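Local coordinates for uncharacterized protein (Bacteroides uniformis, PDB 4JPQ) that is of unknown function but, as a member of carbohydrate-binding family 9, probably binds carbohydrate, at residues A[17-22]-A[134-139]; A[61-66]-A[158-163]; A[72-77]-A[84-89]. All coordinates share one frame; numbering follows the deposited sequence.

Contact 1. Residues A[17-22]-A[134-139]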
ATOM      1  N   SER A  17       1.283 -14.513 -13.905  1.00 82.32           N
ATOM      2  CA  SER A  17       1.392 -13.287 -13.139  1.00 74.32           C
ATOM      3  C   SER A  17       0.918 -12.103 -14.002  1.00 75.63           C
ATOM      4  O   SER A  17       1.452 -11.898 -15.099  1.00 75.56           O
ATOM      5  CB  SER A  17       2.853 -13.041 -12.749  1.00 81.86           C
ATOM      6  OG  SER A  17       3.012 -11.799 -12.091  1.00 81.03           O
ATOM      7  N   PRO A  18      -0.079 -11.333 -13.526  1.00 63.26           N
ATOM      8  CA  PRO A  18      -0.532 -10.159 -14.272  1.00 60.20           C
ATOM      9  C   PRO A  18       0.440  -8.983 -14.171  1.00 67.28           C
ATOM     10  O   PRO A  18       1.139  -8.829 -13.158  1.00 68.04           O
ATOM     11  CB  PRO A  18      -1.830  -9.788 -13.568  1.00 55.11           C
ATOM     12  CG  PRO A  18      -1.604 -10.221 -12.173  1.00 54.82           C
ATOM     13  CD  PRO A  18      -0.853 -11.506 -12.289  1.00 59.01           C
ATOM     14  N   GLU A  19       0.475  -8.180 -15.235  1.00 68.86           N
ATOM     15  CA  GLU A  19       1.276  -6.960 -15.280  1.00 65.50           C
ATOM     16  C   GLU A  19       0.422  -5.849 -14.686  1.00 60.99           C
ATOM     17  O   GLU A  19      -0.801  -5.889 -14.785  1.00 59.16           O
ATOM     18  CB  GLU A  19       1.734  -6.649 -16.712  1.00 62.47           C
ATOM     19  CG  GLU A  19       2.723  -7.688 -17.259  1.00 67.15           C
ATOM     20  CD  GLU A  19       4.085  -7.725 -16.545  1.00 74.75           C
ATOM     21  OE1 GLU A  19       4.443  -6.783 -15.794  1.00 85.00           O
ATOM     22  OE2 GLU A  19       4.827  -8.706 -16.752  1.00 85.90           O
ATOM     23  N   GLY A  20       1.076  -4.883 -14.046  1.00 52.37           N
ATOM     24  CA  GLY A  20       0.399  -3.798 -13.356  1.00 46.40           C
ATOM     25  C   GLY A  20      -0.640  -3.041 -14.155  1.00 52.31           C
ATOM     26  O   GLY A  20      -1.744  -2.818 -13.641  1.00 55.19           O
ATOM     27  N   GLU A  21      -0.287  -2.666 -15.399  1.00 54.58           N
ATOM     28  CA  GLU A  21      -1.199  -1.891 -16.278  0.50 63.26           C
ATOM     29  C   GLU A  21      -2.530  -2.614 -16.520  1.00 62.62           C
ATOM     30  O   GLU A  21      -3.584  -1.965 -16.636  1.00 68.84           O
ATOM     31  CB  GLU A  21      -0.541  -1.542 -17.634  0.50 72.65           C
ATOM     32  CG  GLU A  21      -1.255  -0.425 -18.421  0.50 66.06           C
ATOM     33  CD  GLU A  21      -0.652  -0.151 -19.798  0.50 68.39           C
ATOM     34  OE1 GLU A  21      -0.414  -1.124 -20.545  0.50 74.17           O
ATOM     35  OE2 GLU A  21      -0.445   1.035 -20.156  0.50 54.43           O
ATOM     36  N   ALA A  22      -2.480  -3.947 -16.563  1.00 57.61           N
ATOM     37  CA  ALA A  22      -3.653  -4.798 -16.777  1.00 58.16           C
ATOM     38  C   ALA A  22      -4.541  -5.041 -15.557  1.00 53.96           C
ATOM     39  O   ALA A  22      -5.664  -5.504 -15.724  1.00 57.04           O
ATOM     40  CB  ALA A  22      -3.208  -6.147 -17.327  1.00 61.58           C
HETATM   41  N   MSE A 134      10.670  -8.108  -7.773  1.00 53.08           N
HETATM   42  CA  MSE A 134       9.502  -9.001  -7.732  1.00 50.33           C
HETATM   43  C   MSE A 134       8.182  -8.250  -7.749  1.00 44.48           C
HETATM   44  O   MSE A 134       7.214  -8.738  -8.332  1.00 47.55           O
HETATM   45  CB  MSE A 134       9.493  -9.890  -6.476  1.00 49.62           C
HETATM   46  CG  MSE A 134      10.502 -11.016  -6.489  1.00 54.19           C
HETATM   47 SE   MSE A 134      10.629 -11.731  -4.649  0.75 50.64          SE
HETATM   48  CE  MSE A 134      12.295 -12.727  -4.994  1.00 55.33           C
ATOM     49  N   VAL A 135       8.129  -7.074  -7.124  1.00 44.66           N
ATOM     50  CA  VAL A 135       6.872  -6.311  -7.011  1.00 48.41           C
ATOM     51  C   VAL A 135       6.651  -5.492  -8.267  1.00 50.65           C
ATOM     52  O   VAL A 135       7.352  -4.511  -8.505  1.00 46.74           O
ATOM     53  CB  VAL A 135       6.835  -5.389  -5.775  1.00 43.61           C
ATOM     54  CG1 VAL A 135       5.503  -4.645  -5.708  1.00 51.47           C
ATOM     55  CG2 VAL A 135       7.064  -6.194  -4.499  1.00 44.61           C
ATOM     56  N   LYS A 136       5.679  -5.917  -9.065  1.00 59.39           N
ATOM     57  CA  LYS A 136       5.333  -5.229 -10.297  1.00 57.17           C
ATOM     58  C   LYS A 136       4.453  -4.070  -9.887  1.00 50.89           C
ATOM     59  O   LYS A 136       3.672  -4.181  -8.945  1.00 47.10           O
ATOM     60  CB  LYS A 136       4.616  -6.148 -11.285  1.00 56.94           C
ATOM     61  CG  LYS A 136       5.440  -7.345 -11.722  1.00 61.07           C
ATOM     62  CD  LYS A 136       4.548  -8.355 -12.443  1.00 69.22           C
ATOM     63  CE  LYS A 136       5.339  -9.543 -12.969  1.00 83.29           C
ATOM     64  NZ  LYS A 136       4.487 -10.423 -13.810  1.00 89.82           N
ATOM     65  N   ARG A 137       4.622  -2.958 -10.594  1.00 51.82           N
ATOM     66  CA  ARG A 137       3.916  -1.722 -10.330  1.00 48.44           C
ATOM     67  C   ARG A 137       3.468  -1.031 -11.600  1.00 53.03           C
ATOM     68  O   ARG A 137       3.998  -1.302 -12.686  1.00 43.85           O
ATOM     69  CB  ARG A 137       4.871  -0.771  -9.648  1.00 53.11           C
ATOM     70  CG  ARG A 137       5.278  -1.170  -8.251  1.00 62.32           C
ATOM     71  CD  ARG A 137       6.627  -0.568  -7.901  1.00 72.96           C
ATOM     72  NE  ARG A 137       7.781  -1.421  -8.222  1.00 62.69           N
ATOM     73  CZ  ARG A 137       9.062  -1.031  -8.177  1.00 55.83           C
ATOM     74  NH1 ARG A 137       9.412   0.231  -7.901  1.00 51.62           N
ATOM     75  NH2 ARG A 137      10.014  -1.911  -8.452  1.00 62.70           N
ATOM     76  N   TRP A 138       2.507  -0.121 -11.431  1.00 49.21           N
ATOM     77  CA  TRP A 138       2.030   0.759 -12.502  1.00 46.24           C
ATOM     78  C   TRP A 138       1.353   1.970 -11.870  1.00 48.05           C
ATOM     79  O   TRP A 138       0.638   1.824 -10.875  1.00 47.16           O
ATOM     80  CB  TRP A 138       1.042   0.041 -13.444  1.00 47.21           C
ATOM     81  CG  TRP A 138       0.319   0.992 -14.390  1.00 49.48           C
ATOM     82  CD1 TRP A 138       0.746   1.410 -15.619  1.00 56.51           C
ATOM     83  CD2 TRP A 138      -0.909   1.681 -14.139  1.00 45.79           C
ATOM     84  NE1 TRP A 138      -0.157   2.293 -16.164  1.00 53.13           N
ATOM     85  CE2 TRP A 138      -1.178   2.490 -15.275  1.00 46.27           C
ATOM     86  CE3 TRP A 138      -1.818   1.687 -13.071  1.00 43.83           C
ATOM     87  CZ2 TRP A 138      -2.334   3.293 -15.382  1.00 42.01           C
ATOM     88  CZ3 TRP A 138      -2.982   2.506 -13.172  1.00 48.12           C
ATOM     89  CH2 TRP A 138      -3.219   3.293 -14.324  1.00 42.75           C
ATOM     90  N   SER A 139       1.563   3.138 -12.469  1.00 56.39           N
ATOM     91  CA  SER A 139       0.885   4.368 -12.063  1.00 58.58           C
ATOM     92  C   SER A 139       0.494   5.201 -13.269  1.00 48.91           C
ATOM     93  O   SER A 139       1.141   5.133 -14.309  1.00 65.51           O
ATOM     94  CB  SER A 139       1.760   5.208 -11.143  1.00 62.27           C
ATOM     95  OG  SER A 139       1.121   6.438 -10.830  1.00 61.78           O
TER

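Contact 2. Residues A[61-66]-A[158-163]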
ATOM      1  N   GLU A  61      -0.153 -14.276  -5.660  1.00 58.33           N
ATOM      2  CA  GLU A  61       0.094 -12.814  -5.604  1.00 57.26           C
ATOM      3  C   GLU A  61      -1.062 -11.999  -5.045  1.00 51.52           C
ATOM      4  O   GLU A  61      -2.214 -12.361  -5.252  1.00 46.02           O
ATOM      5  CB  GLU A  61       0.342 -12.305  -7.032  1.00 54.69           C
ATOM      6  CG  GLU A  61       1.557 -12.895  -7.738  1.00 62.73           C
ATOM      7  CD  GLU A  61       1.296 -13.208  -9.182  1.00 76.13           C
ATOM      8  OE1 GLU A  61       0.461 -14.099  -9.466  1.00 76.89           O
ATOM      9  OE2 GLU A  61       1.938 -12.559 -10.018  1.00 90.86           O
ATOM     10  N   ILE A  62      -0.734 -10.891  -4.377  1.00 49.65           N
ATOM     11  CA  ILE A  62      -1.714  -9.930  -3.864  1.00 51.36           C
ATOM     12  C   ILE A  62      -1.763  -8.800  -4.886  1.00 58.27           C
ATOM     13  O   ILE A  62      -0.712  -8.288  -5.282  1.00 54.41           O
ATOM     14  CB  ILE A  62      -1.309  -9.305  -2.514  1.00 49.21           C
ATOM     15  CG1 ILE A  62      -1.170 -10.390  -1.453  1.00 53.84           C
ATOM     16  CG2 ILE A  62      -2.350  -8.270  -2.071  1.00 49.81           C
ATOM     17  CD1 ILE A  62      -0.603  -9.902  -0.135  1.00 60.15           C
ATOM     18  N   LEU A  63      -2.982  -8.397  -5.246  1.00 51.99           N
ATOM     19  CA  LEU A  63      -3.250  -7.356  -6.212  1.00 43.91           C
ATOM     20  C   LEU A  63      -3.885  -6.167  -5.503  1.00 47.43           C
ATOM     21  O   LEU A  63      -4.965  -6.307  -4.926  1.00 47.76           O
ATOM     22  CB  LEU A  63      -4.231  -7.886  -7.258  1.00 46.47           C
ATOM     23  CG  LEU A  63      -3.866  -9.180  -7.975  1.00 50.82           C
ATOM     24  CD1 LEU A  63      -4.938  -9.508  -8.996  1.00 52.64           C
ATOM     25  CD2 LEU A  63      -2.505  -9.090  -8.647  1.00 55.39           C
ATOM     26  N   LEU A  64      -3.223  -5.006  -5.556  1.00 47.00           N
ATOM     27  CA  LEU A  64      -3.711  -3.747  -4.962  1.00 43.45           C
ATOM     28  C   LEU A  64      -3.902  -2.684  -6.018  1.00 43.72           C
ATOM     29  O   LEU A  64      -3.047  -2.543  -6.887  1.00 45.33           O
ATOM     30  CB  LEU A  64      -2.695  -3.155  -3.998  1.00 46.15           C
ATOM     31  CG  LEU A  64      -2.442  -3.784  -2.664  1.00 52.68           C
ATOM     32  CD1 LEU A  64      -1.303  -3.041  -1.989  1.00 65.72           C
ATOM     33  CD2 LEU A  64      -3.699  -3.725  -1.818  1.00 69.79           C
ATOM     34  N   HIS A  65      -4.983  -1.911  -5.882  1.00 38.00           N
ATOM     35  CA  HIS A  65      -5.320  -0.831  -6.780  1.00 42.76           C
ATOM     36  C   HIS A  65      -5.840   0.325  -5.936  1.00 46.29           C
ATOM     37  O   HIS A  65      -6.844   0.167  -5.260  1.00 46.37           O
ATOM     38  CB  HIS A  65      -6.362  -1.303  -7.806  1.00 47.93           C
ATOM     39  CG  HIS A  65      -6.752  -0.258  -8.805  1.00 50.51           C
ATOM     40  ND1 HIS A  65      -8.055  -0.042  -9.195  1.00 54.61           N
ATOM     41  CD2 HIS A  65      -6.013   0.665  -9.455  1.00 53.57           C
ATOM     42  CE1 HIS A  65      -8.100   0.951 -10.061  1.00 56.39           C
ATOM     43  NE2 HIS A  65      -6.873   1.395 -10.239  1.00 53.07           N
ATOM     44  N   TYR A  66      -5.117   1.443  -5.951  1.00 45.19           N
ATOM     45  CA  TYR A  66      -5.469   2.667  -5.248  1.00 39.91           C
ATOM     46  C   TYR A  66      -5.916   3.714  -6.245  1.00 44.05           C
ATOM     47  O   TYR A  66      -5.325   3.820  -7.326  1.00 42.46           O
ATOM     48  CB  TYR A  66      -4.233   3.258  -4.561  1.00 43.23           C
ATOM     49  CG  TYR A  66      -3.669   2.477  -3.413  1.00 41.35           C
ATOM     50  CD1 TYR A  66      -2.697   1.496  -3.626  1.00 41.98           C
ATOM     51  CD2 TYR A  66      -4.059   2.752  -2.092  1.00 36.07           C
ATOM     52  CE1 TYR A  66      -2.146   0.784  -2.562  1.00 41.78           C
ATOM     53  CE2 TYR A  66      -3.514   2.047  -1.022  1.00 35.57           C
ATOM     54  CZ  TYR A  66      -2.558   1.070  -1.262  1.00 40.32           C
ATOM     55  OH  TYR A  66      -2.014   0.360  -0.227  1.00 51.53           O
ATOM     56  N   VAL A 158      -1.024   0.777  -8.852  1.00 44.46           N
ATOM     57  CA  VAL A 158      -1.177  -0.650  -8.688  1.00 40.89           C
ATOM     58  C   VAL A 158       0.110  -1.290  -8.230  1.00 43.06           C
ATOM     59  O   VAL A 158       1.185  -0.901  -8.675  1.00 57.13           O
ATOM     60  CB  VAL A 158      -1.586  -1.296 -10.027  1.00 45.06           C
ATOM     61  CG1 VAL A 158      -1.443  -2.820 -10.026  1.00 48.75           C
ATOM     62  CG2 VAL A 158      -3.007  -0.903 -10.363  1.00 46.83           C
HETATM   63  N   MSE A 159      -0.035  -2.277  -7.351  1.00 40.44           N
HETATM   64  CA  MSE A 159       1.065  -3.092  -6.861  1.00 47.52           C
HETATM   65  C   MSE A 159       0.635  -4.530  -6.985  1.00 45.35           C
HETATM   66  O   MSE A 159      -0.471  -4.888  -6.563  1.00 46.63           O
HETATM   67  CB  MSE A 159       1.378  -2.809  -5.383  1.00 50.31           C
HETATM   68  CG  MSE A 159       2.078  -1.474  -5.187  1.00 47.82           C
HETATM   69 SE   MSE A 159       2.742  -1.359  -3.342  0.75 35.35          SE
HETATM   70  CE  MSE A 159       1.396  -0.201  -2.475  1.00 42.33           C
ATOM     71  N   VAL A 160       1.497  -5.355  -7.573  1.00 44.88           N
ATOM     72  CA  VAL A 160       1.298  -6.810  -7.677  1.00 47.47           C
ATOM     73  C   VAL A 160       2.407  -7.393  -6.787  1.00 47.96           C
ATOM     74  O   VAL A 160       3.579  -7.370  -7.161  1.00 52.77           O
ATOM     75  CB  VAL A 160       1.417  -7.301  -9.123  1.00 49.15           C
ATOM     76  CG1 VAL A 160       1.182  -8.803  -9.212  1.00 53.38           C
ATOM     77  CG2 VAL A 160       0.441  -6.549 -10.008  1.00 61.63           C
ATOM     78  N   ILE A 161       2.035  -7.853  -5.596  1.00 46.29           N
ATOM     79  CA  ILE A 161       2.991  -8.331  -4.588  1.00 47.38           C
ATOM     80  C   ILE A 161       3.039  -9.866  -4.569  1.00 45.43           C
ATOM     81  O   ILE A 161       2.119 -10.491  -4.042  1.00 48.55           O
ATOM     82  CB  ILE A 161       2.617  -7.777  -3.191  1.00 47.71           C
ATOM     83  CG1 ILE A 161       2.648  -6.242  -3.200  1.00 46.10           C
ATOM     84  CG2 ILE A 161       3.569  -8.304  -2.119  1.00 53.75           C
ATOM     85  CD1 ILE A 161       2.011  -5.600  -1.984  1.00 52.06           C
ATOM     86  N   PRO A 162       4.094 -10.479  -5.158  1.00 50.55           N
ATOM     87  CA  PRO A 162       4.165 -11.942  -5.083  1.00 53.17           C
ATOM     88  C   PRO A 162       4.422 -12.418  -3.662  1.00 56.47           C
ATOM     89  O   PRO A 162       5.067 -11.722  -2.874  1.00 51.81           O
ATOM     90  CB  PRO A 162       5.366 -12.297  -5.980  1.00 51.42           C
ATOM     91  CG  PRO A 162       5.560 -11.100  -6.826  1.00 58.28           C
ATOM     92  CD  PRO A 162       5.263  -9.964  -5.894  1.00 52.42           C
ATOM     93  N   VAL A 163       3.948 -13.616  -3.367  1.00 63.81           N
ATOM     94  CA  VAL A 163       4.110 -14.240  -2.057  1.00 59.76           C
ATOM     95  C   VAL A 163       5.614 -14.329  -1.649  1.00 54.86           C
ATOM     96  O   VAL A 163       5.958 -14.180  -0.475  1.00 54.95           O
ATOM     97  CB  VAL A 163       3.362 -15.594  -2.059  1.00 69.41           C
ATOM     98  CG1 VAL A 163       4.123 -16.663  -2.854  1.00 82.27           C
ATOM     99  CG2 VAL A 163       3.090 -16.052  -0.661  1.00 79.90           C
TER

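Contact 3. Residues A[72-77]-A[84-89]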
ATOM      1  N   SER A  72      -2.310  18.426  -4.675  1.00 51.42           N
ATOM      2  CA  SER A  72      -0.965  18.462  -5.266  1.00 52.00           C
ATOM      3  C   SER A  72      -0.308  17.090  -5.265  1.00 49.26           C
ATOM      4  O   SER A  72      -0.667  16.233  -4.457  1.00 52.52           O
ATOM      5  CB  SER A  72      -0.051  19.476  -4.556  1.00 49.84           C
ATOM      6  OG  SER A  72       0.259  19.096  -3.224  1.00 53.53           O
ATOM      7  N   VAL A  73       0.652  16.918  -6.175  1.00 47.66           N
ATOM      8  CA  VAL A  73       1.439  15.686  -6.308  1.00 47.27           C
ATOM      9  C   VAL A  73       2.923  16.011  -6.424  1.00 47.16           C
ATOM     10  O   VAL A  73       3.293  17.100  -6.861  1.00 51.77           O
ATOM     11  CB  VAL A  73       0.978  14.812  -7.491  1.00 50.88           C
ATOM     12  CG1 VAL A  73      -0.423  14.281  -7.231  1.00 49.69           C
ATOM     13  CG2 VAL A  73       1.019  15.561  -8.816  1.00 54.35           C
ATOM     14  N   ARG A  74       3.756  15.042  -6.062  1.00 44.32           N
ATOM     15  CA  ARG A  74       5.215  15.210  -5.996  1.00 50.21           C
ATOM     16  C   ARG A  74       5.879  13.836  -6.059  1.00 44.62           C
ATOM     17  O   ARG A  74       5.324  12.889  -5.533  1.00 45.94           O
ATOM     18  CB  ARG A  74       5.534  15.882  -4.659  1.00 47.51           C
ATOM     19  CG  ARG A  74       6.990  16.176  -4.336  1.00 48.72           C
ATOM     20  CD  ARG A  74       7.096  16.751  -2.925  1.00 48.65           C
ATOM     21  NE  ARG A  74       8.445  17.218  -2.592  1.00 49.14           N
ATOM     22  CZ  ARG A  74       9.440  16.484  -2.088  1.00 48.90           C
ATOM     23  NH1 ARG A  74       9.313  15.176  -1.823  1.00 59.91           N
ATOM     24  NH2 ARG A  74      10.607  17.073  -1.844  1.00 54.82           N
ATOM     25  N   ALA A  75       7.036  13.735  -6.704  1.00 48.82           N
ATOM     26  CA  ALA A  75       7.786  12.457  -6.802  1.00 50.42           C
ATOM     27  C   ALA A  75       9.271  12.715  -7.029  1.00 51.66           C
ATOM     28  O   ALA A  75       9.793  12.507  -8.113  1.00 62.96           O
ATOM     29  CB  ALA A  75       7.213  11.580  -7.890  1.00 58.02           C
ATOM     30  N   VAL A  76       9.922  13.240  -6.000  1.00 50.60           N
ATOM     31  CA  VAL A  76      11.344  13.571  -6.041  1.00 54.87           C
ATOM     32  C   VAL A  76      12.250  12.334  -5.914  1.00 50.59           C
ATOM     33  O   VAL A  76      13.323  12.306  -6.522  1.00 55.58           O
ATOM     34  CB  VAL A  76      11.698  14.653  -4.967  1.00 52.05           C
ATOM     35  CG1 VAL A  76      13.200  14.981  -4.958  1.00 51.62           C
ATOM     36  CG2 VAL A  76      10.875  15.919  -5.219  1.00 50.10           C
ATOM     37  N   ALA A  77      11.823  11.337  -5.141  1.00 45.46           N
ATOM     38  CA  ALA A  77      12.647  10.149  -4.867  1.00 48.97           C
ATOM     39  C   ALA A  77      13.273   9.560  -6.128  1.00 50.65           C
ATOM     40  O   ALA A  77      12.551   9.147  -7.013  1.00 57.08           O
ATOM     41  CB  ALA A  77      11.829   9.099  -4.133  1.00 44.59           C
ATOM     42  N   VAL A  84      10.170   8.045  -0.091  1.00 47.40           N
ATOM     43  CA  VAL A  84       8.874   8.087  -0.794  1.00 41.95           C
ATOM     44  C   VAL A  84       7.713   8.682   0.003  1.00 44.50           C
ATOM     45  O   VAL A  84       6.812   9.280  -0.574  1.00 45.10           O
ATOM     46  CB  VAL A  84       8.462   6.700  -1.371  1.00 41.69           C
ATOM     47  CG1 VAL A  84       9.489   6.207  -2.378  1.00 41.31           C
ATOM     48  CG2 VAL A  84       8.244   5.647  -0.284  1.00 40.20           C
ATOM     49  N   TRP A  85       7.715   8.464   1.314  1.00 40.29           N
ATOM     50  CA  TRP A  85       6.700   9.021   2.233  1.00 38.11           C
ATOM     51  C   TRP A  85       6.600  10.563   2.156  1.00 42.97           C
ATOM     52  O   TRP A  85       5.575  11.141   2.554  1.00 42.60           O
ATOM     53  CB  TRP A  85       6.948   8.561   3.687  1.00 35.66           C
ATOM     54  CG  TRP A  85       8.259   9.022   4.217  1.00 34.69           C
ATOM     55  CD1 TRP A  85       8.514  10.204   4.820  1.00 36.05           C
ATOM     56  CD2 TRP A  85       9.508   8.337   4.129  1.00 40.89           C
ATOM     57  NE1 TRP A  85       9.851  10.318   5.117  1.00 41.00           N
ATOM     58  CE2 TRP A  85      10.487   9.175   4.715  1.00 42.82           C
ATOM     59  CE3 TRP A  85       9.905   7.096   3.602  1.00 46.45           C
ATOM     60  CZ2 TRP A  85      11.841   8.809   4.806  1.00 46.25           C
ATOM     61  CZ3 TRP A  85      11.249   6.723   3.692  1.00 48.16           C
ATOM     62  CH2 TRP A  85      12.204   7.580   4.293  1.00 51.78           C
ATOM     63  N   GLU A  86       7.672  11.212   1.688  1.00 42.53           N
ATOM     64  CA  GLU A  86       7.695  12.678   1.492  1.00 46.44           C
ATOM     65  C   GLU A  86       6.949  13.122   0.249  1.00 46.57           C
ATOM     66  O   GLU A  86       6.416  14.239   0.211  1.00 58.52           O
ATOM     67  CB  GLU A  86       9.121  13.182   1.406  1.00 45.63           C
ATOM     68  CG  GLU A  86       9.934  12.912   2.659  1.00 42.91           C
ATOM     69  CD  GLU A  86      11.337  13.422   2.560  1.00 43.69           C
ATOM     70  OE1 GLU A  86      11.840  13.642   1.433  1.00 54.08           O
ATOM     71  OE2 GLU A  86      11.934  13.597   3.628  1.00 45.60           O
ATOM     72  N   ASP A  87       6.965  12.259  -0.765  1.00 42.83           N
ATOM     73  CA  ASP A  87       6.258  12.447  -2.028  1.00 47.37           C
ATOM     74  C   ASP A  87       4.791  12.029  -1.804  1.00 47.90           C
ATOM     75  O   ASP A  87       4.453  11.531  -0.727  1.00 40.36           O
ATOM     76  CB  ASP A  87       6.898  11.554  -3.114  1.00 41.84           C
ATOM     77  CG  ASP A  87       8.341  11.912  -3.400  1.00 47.53           C
ATOM     78  OD1 ASP A  87       8.661  13.117  -3.459  1.00 48.06           O
ATOM     79  OD2 ASP A  87       9.167  11.000  -3.631  1.00 53.01           O
ATOM     80  N   ALA A  88       3.922  12.272  -2.796  1.00 46.72           N
ATOM     81  CA  ALA A  88       2.512  11.812  -2.746  1.00 43.94           C
ATOM     82  C   ALA A  88       2.628  10.302  -2.775  1.00 40.40           C
ATOM     83  O   ALA A  88       3.117   9.735  -3.758  1.00 46.36           O
ATOM     84  CB  ALA A  88       1.704  12.312  -3.932  1.00 46.36           C
ATOM     85  N   CYS A  89       2.189   9.666  -1.694  1.00 40.10           N
ATOM     86  CA  CYS A  89       2.457   8.259  -1.468  1.00 44.79           C
ATOM     87  C   CYS A  89       1.299   7.477  -0.892  1.00 46.36           C
ATOM     88  O   CYS A  89       0.630   7.959   0.017  1.00 51.33           O
ATOM     89  CB  CYS A  89       3.633   8.228  -0.489  1.00 52.73           C
ATOM     90  SG  CYS A  89       4.248   6.631   0.050  1.00 57.82           S
TER

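Contact 1. Residues A[17-22]-A[134-139]
Lys-136 meets Ser-17 and Glu-19, and Trp-138 meets Glu-21, where the loop 17-22 packs on strand 136-139; the lysine and the tryptophan, two residues apart, lie on the same side of the strand. Lys-136 runs straight beyond CG, alongside the loop, and its ammonium ends beside two oxygens. It donates a hydrogen bond to Ser-17 OG, with NZ to OG 2.7 Å, and forms a weaker salt bridge with Glu-19, where NZ to OE2 is 3.4 Å. The glutamate crosses the lysine chain obliquely and bends back at chi2 (-66°), which turns its carboxylate toward NZ. Ser-17 OG is shared, since Glu-61 at the start of strand 61-70 also bonds to it. Farther back, the Pro-18 carbonyl O lies 3.5 Å from Lys-136 CD, so the aliphatic part of the lysine packs against the backbone.

Trp-138 works differently. Its CG stands anti to the backbone N (chi1 168°), turning one face of the indole to Glu-21 CA. That atom makes a CH-pi contact, 4.0 Å from the centroid of the five-membered ring and 19° off the ring normal. Glycine suits position 20 because a side chain there would point at the strand, and Gly-20 C is already 3.6 Å from Trp-138 CB. This is a surface loop, just before helix 23-29, packed across an strand in an arrangement consistent with the beta-sandwich of carbohydrate-binding family 9.

Contact 2. Residues A[61-66]-A[158-163]
The rings of His-65 and Tyr-66 are each met obliquely by a methyl group of the facing strand. Val-158 CG2 approaches the imidazole at His-65 CD2, 3.5 Å away, and the selenomethionine methyl, Met-159 CE, reaches the phenol at Tyr-66 CE1, at 3.7 Å. Both nitrogens of the imidazole have polar partners, NE2 at Glu-156 and ND1 at Arg-54, and the ring of Phe-34 meets it with the planes at about 50°. The phenol packs against Phe-92, while its OH makes a weak hydrogen bond to Glu-91 O.

Alternation along the strands sorts the other side chains. With Met-159 lie Leu-64, Ile-62 and Ile-161. Leu-64 and Met-159 run side by side in the same direction, and the chain of Met-159 bends at chi3 (-102°), bringing CE within 3.9 Å of Leu-64 CD1. Ile-62 and Ile-161 meet at their branched CB atoms, as suits beta-branched residues in a directly opposed pair. The opposite face holds His-65 with Val-158, Leu-63 with Val-160, and Glu-61 with Pro-162. Leu-63 CD2 lies 3.7 Å from Val-160 CG1. Glu-61 packs its CG on Pro-162 CA, 3.8 Å away, so its aliphatic part is covered while Ser-17 and Thr-58 take hydrogen bonds with the carboxylate.

Four backbone hydrogen bonds join the strands, two in each of the pairs Ile-62 with Ile-161 and Leu-64 with Met-159; Ile-62 N to Ile-161 O is 2.9 Å and nearly straight (174°). Pro-162 has no N-H to offer and fits a non-hydrogen-bonded position. The axes of these segments approach to 4.5 Å and run antiparallel: a regular, largely buried pairing of neighbouring strands, as expected in a beta-sandwich.

Contact 3. Residues A[72-77]-A[84-89]
Asp-87 grips the chain just past strand 72-75, joining that strand and the residues after it to the 3-10 segment and loop that lead into strand 89-95, within what is probably a family 9 beta-sandwich.

Hydrogen bonds come first. The carboxylate takes two consecutive backbone N-H groups. Val-76 N donates to Asp-87 OD1 over 2.8 Å, from above the carboxylate plane. Ala-77 N reaches Asp-87 OD2 at 3.1 Å, on the syn side and only slightly out of plane. The short aspartate arm suits this task, since its oxygens stay close to its own backbone, where Ala-88 N bonds to Arg-74 O at 3.1 Å. Asn-108, on strand 102-108, adds a further donor to OD2.

The charged pairing uses Asp-87 OD1 again, which receives Arg-74 NH1 in a salt bridge of 2.7 Å. The two side chains cross at about a right angle, and the planes of guanidinium and carboxylate are 34° apart. An asparagine in place of Asp-87 would probably cost Arg-74 this salt bridge and leave one of the two N-H groups facing an amide NH2.

Apolar packing is slight and fits small residues: Ala-77 CB lies 4.1 Å from Val-84 CG1, and Ala-88 CB comes near Val-73 CG1.

Arginine suits position 74 because it is long enough to reach the carboxylate: CG lies opposite the backbone N (chi1 -180°), the chain then runs extended from CG to NE, and Val-76 CG2 rests over the centre of one guanidinium face.

Overall arrangement
Contacts 1 and 2 are neighbours, with centres about 7 Å apart: both reach the sheet in which strands 136-139, 152-162 and 61-70 are successive neighbours. Along the chain their segments alternate, and the first links a surface loop to the sheet while the second is buried within it. Contact 3 lies about 20 Å from either by centres and touches neither. Its segments, close in sequence, fall within the chain spans of both others, following strand 61-70 and leading into strand 89-95. Contact 2 thus supplies long-range strand pairing, contact 1 packs a loop on the adjoining strand, and contact 3 joins strand 72-75 to the approach to strand 89-95.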